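Local structure of protease VII (Escherichia coli, 1I78) at residues Tyr240-Pro243 against Asn244-Val247. The protein is an outer membrane protease of the omptin family, a beta barrel that cleaves peptide bonds in other polypeptides. The protein carries 3 engineered substitutions. Residues are numbered along the deposited sequence; the frame is centred on the assembly and turned at random.
Sequences YVTP and NAKV
Tyr240 lays one face of its ring over the aliphatic chain of Lys246 at the closed end of a beta hairpin, where strand 219-242 of the omptin barrel turns into strand 245-267. Lys246 CB stands over the middle of the ring, 4.3 Å from its centroid and 12° off the normal, a CH-pi contact. Farther out, Lys246 CD comes within 3.8 Å of Tyr240 CE1, toward the hydroxyl end of the ring. The first torsion of Lys246 (chi1 -179°) swings CG away from the backbone N, and the chain slants across the ring from its centre toward the CE1 edge before bending at chi3. One oxygen, Glu193 OE1, takes both polar ends, Tyr240 OH by a hydrogen bond and Lys246 NZ by a salt bridge, which probably fixes them close together. Arg188 adds a cation-pi contact to Tyr240.

Tyr240 and Lys246 form a non-hydrogen-bonded antiparallel pair; Thr242 and Ala245 form a hydrogen-bonded one, with Pro243 and Asn244 making the turn between them. Val241 is the extra residue of a beta bulge, and its CG2 lies 4.3 Å from Val247 CB at the surface. Ala245 N gives a long, weak bond to Thr242 O. Ala245 O receives two weak bonds across the bulge, a bent one from Val241 N at 3.0 Å (127° at the hydrogen) and a nearly straight one from Thr242 N at 3.5 Å.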
ATOM      1  N   TYR A 240      -9.212  17.116  23.720  1.00 46.54           N
ATOM      2  CA  TYR A 240      -8.408  16.867  24.907  1.00 49.09           C
ATOM      3  C   TYR A 240      -9.315  16.570  26.092  1.00 50.17           C
ATOM      4  O   TYR A 240      -9.841  17.482  26.725  1.00 51.73           O
ATOM      5  CB  TYR A 240      -7.501  18.064  25.221  1.00 47.62           C
ATOM      6  CG  TYR A 240      -6.363  18.205  24.236  1.00 48.93           C
ATOM      7  CD1 TYR A 240      -6.589  18.721  22.958  1.00 48.51           C
ATOM      8  CD2 TYR A 240      -5.074  17.761  24.555  1.00 46.24           C
ATOM      9  CE1 TYR A 240      -5.573  18.789  22.023  1.00 48.08           C
ATOM     10  CE2 TYR A 240      -4.052  17.827  23.627  1.00 47.11           C
ATOM     11  CZ  TYR A 240      -4.310  18.341  22.356  1.00 48.77           C
ATOM     12  OH  TYR A 240      -3.321  18.386  21.401  1.00 48.16           O
ATOM     13  N   VAL A 241      -9.526  15.289  26.368  1.00 51.39           N
ATOM     14  CA  VAL A 241     -10.354  14.896  27.495  1.00 52.65           C
ATOM     15  C   VAL A 241      -9.653  15.326  28.789  1.00 54.50           C
ATOM     16  O   VAL A 241     -10.303  15.767  29.729  1.00 54.01           O
ATOM     17  CB  VAL A 241     -10.600  13.384  27.494  1.00 51.83           C
ATOM     18  CG1 VAL A 241     -11.253  12.959  28.799  1.00 54.25           C
ATOM     19  CG2 VAL A 241     -11.496  13.023  26.326  1.00 50.07           C
ATOM     20  N   THR A 242      -8.330  15.180  28.838  1.00 56.41           N
ATOM     21  CA  THR A 242      -7.553  15.628  29.998  1.00 57.04           C
ATOM     22  C   THR A 242      -6.456  16.525  29.436  1.00 57.07           C
ATOM     23  O   THR A 242      -6.293  16.624  28.221  1.00 55.57           O
ATOM     24  CB  THR A 242      -6.904  14.464  30.784  1.00 56.69           C
ATOM     25  OG1 THR A 242      -5.867  13.863  29.996  1.00 59.34           O
ATOM     26  CG2 THR A 242      -7.949  13.424  31.153  1.00 55.40           C
ATOM     27  N   PRO A 243      -5.690  17.200  30.303  1.00 58.57           N
ATOM     28  CA  PRO A 243      -4.652  18.054  29.718  1.00 58.43           C
ATOM     29  C   PRO A 243      -3.707  17.289  28.794  1.00 58.48           C
ATOM     30  O   PRO A 243      -3.241  17.838  27.791  1.00 58.40           O
ATOM     31  CB  PRO A 243      -3.944  18.621  30.946  1.00 57.00           C
ATOM     32  CG  PRO A 243      -5.055  18.694  31.957  1.00 57.29           C
ATOM     33  CD  PRO A 243      -5.743  17.360  31.766  1.00 57.63           C
ATOM     34  N   ASN A 244      -3.443  16.025  29.121  1.00 57.79           N
ATOM     35  CA  ASN A 244      -2.537  15.217  28.314  1.00 58.68           C
ATOM     36  C   ASN A 244      -3.089  13.898  27.788  1.00 57.71           C
ATOM     37  O   ASN A 244      -2.393  12.883  27.786  1.00 58.23           O
ATOM     38  CB  ASN A 244      -1.238  14.958  29.087  1.00 63.21           C
ATOM     39  CG  ASN A 244      -1.475  14.418  30.490  1.00 65.88           C
ATOM     40  OD1 ASN A 244      -1.868  13.260  30.677  1.00 67.13           O
ATOM     41  ND2 ASN A 244      -1.232  15.264  31.487  1.00 67.56           N
ATOM     42  N   ALA A 245      -4.338  13.924  27.330  1.00 55.23           N
ATOM     43  CA  ALA A 245      -4.989  12.741  26.773  1.00 53.98           C
ATOM     44  C   ALA A 245      -5.941  13.194  25.665  1.00 53.46           C
ATOM     45  O   ALA A 245      -7.014  13.734  25.946  1.00 53.99           O
ATOM     46  CB  ALA A 245      -5.756  11.996  27.857  1.00 52.29           C
ATOM     47  N   LYS A 246      -5.544  12.986  24.409  1.00 51.23           N
ATOM     48  CA  LYS A 246      -6.379  13.390  23.288  1.00 48.47           C
ATOM     49  C   LYS A 246      -7.087  12.234  22.610  1.00 47.60           C
ATOM     50  O   LYS A 246      -6.462  11.286  22.142  1.00 49.11           O
ATOM     51  CB  LYS A 246      -5.571  14.143  22.238  1.00 47.99           C
ATOM     52  CG  LYS A 246      -6.434  14.593  21.053  1.00 50.93           C
ATOM     53  CD  LYS A 246      -5.722  15.532  20.068  1.00 49.86           C
ATOM     54  CE  LYS A 246      -4.780  14.793  19.136  1.00 49.72           C
ATOM     55  NZ  LYS A 246      -4.280  15.682  18.045  1.00 50.60           N
ATOM     56  N   VAL A 247      -8.405  12.303  22.567  1.00 44.90           N
ATOM     57  CA  VAL A 247      -9.156  11.266  21.898  1.00 43.28           C
ATOM     58  C   VAL A 247      -9.289  11.816  20.470  1.00 42.26           C
ATOM     59  O   VAL A 247      -9.587  13.002  20.269  1.00 41.87           O
ATOM     60  CB  VAL A 247     -10.519  11.030  22.601  1.00 42.80           C
ATOM     61  CG1 VAL A 247     -11.611  11.881  21.982  1.00 42.14           C
ATOM     62  CG2 VAL A 247     -10.857   9.558  22.568  1.00 43.77           C
TER